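Local coordinates for Poly(A) RNA polymerase protein 2 (PDB 3NYB), which acts as the poly(A) RNA polymerase of the TRAMP RNA surveillance complex, probably adding poly(A) tails, in partnership with the zinc-knuckle protein Air2p, at residues F194-M199 with I219-L224. The protein carries 1 engineered substitution. Numbering follows the deposited sequence.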
loop_
_atom_site.group_PDB
_atom_site.type_symbol
_atom_site.label_atom_id
_atom_site.label_comp_id
_atom_site.label_asym_id
_atom_site.label_seq_id
_atom_site.Cartn_x
_atom_site.Cartn_y
_atom_site.Cartn_z
ATOM N N PHE A 194 0.066 -7.711 -1.085
ATOM C CA PHE A 194 -0.467 -8.932 -1.662
ATOM C C PHE A 194 0.487 -10.098 -1.431
ATOM O O PHE A 194 0.094 -11.141 -0.907
ATOM C CB PHE A 194 -0.727 -8.749 -3.151
ATOM C CG PHE A 194 -1.029 -10.031 -3.875
ATOM C CD1 PHE A 194 -2.079 -10.839 -3.469
ATOM C CD2 PHE A 194 -0.269 -10.420 -4.968
ATOM C CE1 PHE A 194 -2.359 -12.014 -4.134
ATOM C CE2 PHE A 194 -0.542 -11.586 -5.636
ATOM C CZ PHE A 194 -1.590 -12.387 -5.220
ATOM N N SER A 195 1.744 -9.910 -1.821
ATOM C CA SER A 195 2.753 -10.927 -1.628
ATOM C C SER A 195 2.761 -11.374 -0.171
ATOM O O SER A 195 2.510 -12.546 0.135
ATOM C CB SER A 195 4.122 -10.386 -2.019
ATOM O OG SER A 195 5.151 -11.126 -1.389
ATOM N N PHE A 196 3.040 -10.429 0.722
ATOM C CA PHE A 196 3.073 -10.698 2.155
ATOM C C PHE A 196 1.891 -11.548 2.628
ATOM O O PHE A 196 2.074 -12.603 3.237
ATOM C CB PHE A 196 3.150 -9.382 2.922
ATOM C CG PHE A 196 2.672 -9.468 4.344
ATOM C CD1 PHE A 196 3.493 -9.972 5.341
ATOM C CD2 PHE A 196 1.405 -9.007 4.691
ATOM C CE1 PHE A 196 3.054 -10.030 6.657
ATOM C CE2 PHE A 196 0.966 -9.061 6.002
ATOM C CZ PHE A 196 1.791 -9.578 6.989
ATOM N N LEU A 197 0.680 -11.099 2.338
ATOM C CA LEU A 197 -0.519 -11.847 2.707
ATOM C C LEU A 197 -0.466 -13.286 2.209
ATOM O O LEU A 197 -0.656 -14.224 2.979
ATOM C CB LEU A 197 -1.774 -11.148 2.160
ATOM C CG LEU A 197 -2.694 -10.349 3.098
ATOM C CD1 LEU A 197 -1.934 -9.511 4.111
ATOM C CD2 LEU A 197 -3.673 -9.478 2.308
ATOM N N HIS A 198 -0.195 -13.460 0.920
ATOM C CA HIS A 198 -0.333 -14.767 0.292
ATOM C C HIS A 198 0.725 -15.783 0.683
ATOM O O HIS A 198 0.515 -16.985 0.518
ATOM C CB HIS A 198 -0.431 -14.645 -1.227
ATOM C CG HIS A 198 -1.807 -14.862 -1.755
ATOM N ND1 HIS A 198 -2.944 -14.526 -1.035
ATOM C CD2 HIS A 198 -2.255 -15.382 -2.920
ATOM C CE1 HIS A 198 -4.014 -14.828 -1.736
ATOM N NE2 HIS A 198 -3.625 -15.350 -2.892
ATOM N N MET A 199 1.854 -15.321 1.205
ATOM C CA MET A 199 2.869 -16.270 1.645
ATOM C C MET A 199 3.229 -16.155 3.124
ATOM O O MET A 199 4.381 -16.314 3.513
ATOM C CB MET A 199 4.110 -16.192 0.763
ATOM C CG MET A 199 4.692 -14.827 0.603
ATOM S SD MET A 199 6.135 -14.919 -0.461
ATOM C CE MET A 199 7.219 -15.905 0.565
ATOM N N ILE A 219 1.212 -5.056 11.633
ATOM C CA ILE A 219 2.509 -5.013 12.278
ATOM C C ILE A 219 3.520 -5.857 11.512
ATOM O O ILE A 219 4.573 -5.365 11.127
ATOM C CB ILE A 219 2.419 -5.470 13.732
ATOM C CG1 ILE A 219 1.712 -4.401 14.561
ATOM C CG2 ILE A 219 3.798 -5.734 14.283
ATOM C CD1 ILE A 219 1.583 -4.751 16.003
ATOM N N GLU A 220 3.183 -7.116 11.264
ATOM C CA GLU A 220 4.094 -8.021 10.573
ATOM C C GLU A 220 4.441 -7.560 9.154
ATOM O O GLU A 220 5.511 -7.874 8.637
ATOM C CB GLU A 220 3.539 -9.446 10.569
ATOM C CG GLU A 220 3.337 -10.010 11.965
ATOM C CD GLU A 220 2.597 -11.334 11.974
ATOM O OE1 GLU A 220 2.100 -11.759 10.912
ATOM O OE2 GLU A 220 2.513 -11.950 13.054
ATOM N N PHE A 221 3.547 -6.813 8.521
ATOM C CA PHE A 221 3.867 -6.254 7.220
ATOM C C PHE A 221 5.022 -5.260 7.342
ATOM O O PHE A 221 5.951 -5.278 6.542
ATOM C CB PHE A 221 2.644 -5.578 6.592
ATOM C CG PHE A 221 2.975 -4.708 5.405
ATOM C CD1 PHE A 221 2.888 -5.202 4.121
ATOM C CD2 PHE A 221 3.364 -3.390 5.578
ATOM C CE1 PHE A 221 3.185 -4.404 3.024
ATOM C CE2 PHE A 221 3.661 -2.591 4.488
ATOM C CZ PHE A 221 3.572 -3.097 3.211
ATOM N N PHE A 222 4.955 -4.383 8.334
ATOM C CA PHE A 222 6.018 -3.405 8.534
ATOM C C PHE A 222 7.297 -4.073 9.013
ATOM O O PHE A 222 8.398 -3.565 8.801
ATOM C CB PHE A 222 5.589 -2.328 9.530
ATOM C CG PHE A 222 4.526 -1.408 9.005
ATOM C CD1 PHE A 222 4.703 -0.745 7.803
ATOM C CD2 PHE A 222 3.359 -1.201 9.716
ATOM C CE1 PHE A 222 3.733 0.100 7.317
ATOM C CE2 PHE A 222 2.389 -0.363 9.236
ATOM C CZ PHE A 222 2.573 0.292 8.034
ATOM N N GLU A 223 7.139 -5.216 9.667
ATOM C CA GLU A 223 8.266 -5.979 10.174
ATOM C C GLU A 223 9.010 -6.635 9.025
ATOM O O GLU A 223 10.234 -6.592 8.948
ATOM C CB GLU A 223 7.767 -7.048 11.139
ATOM C CG GLU A 223 8.840 -7.978 11.640
ATOM C CD GLU A 223 8.276 -9.089 12.487
ATOM O OE1 GLU A 223 8.723 -9.236 13.647
ATOM O OE2 GLU A 223 7.379 -9.806 11.988
ATOM N N LEU A 224 8.254 -7.246 8.123
ATOM C CA LEU A 224 8.849 -7.890 6.970
ATOM C C LEU A 224 9.607 -6.872 6.143
ATOM O O LEU A 224 10.812 -6.997 5.938
ATOM C CB LEU A 224 7.776 -8.577 6.128
ATOM C CG LEU A 224 8.296 -9.437 4.981
ATOM C CD1 LEU A 224 8.571 -8.600 3.768
ATOM C CD2 LEU A 224 9.554 -10.180 5.400
#
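F196 meets F221 and E220 where helix 186-198 packs against helix 214-228. Its CG lies anti to the backbone N (chi1 158°), and the ring reaches out to the neighbouring helix backbone. F196 CZ comes 3.6 Å from F221 N. F221 CA sits over one face of the ring, offset toward its rim. F221 CB lies over the F196 ring, 4.1 Å from its centroid and 16° off the normal, a CH-pi contact. The F221 ring then turns its edge to the F196 face in a T-shaped pair, with the planes at 84°. The centroids of the F196 and F221 rings are 5.9 Å apart. E220 adds its aliphatic base, with CB 4.0 Å from F196 CE1. The contact joins two helices of the central domain, beside the bound Air2p chain, whose F78 also packs on F196, as do L217 and Y225 of helix 214-228. Beyond F196, the chain leaves helical geometry at M199, and the next residue, H200, gives its NE2 to a hydrogen bond with E220 OE1. The other carboxylate oxygen, E220 OE2, is held by the Air2p chain, through a hydrogen bond with Y28 and a salt bridge with R26.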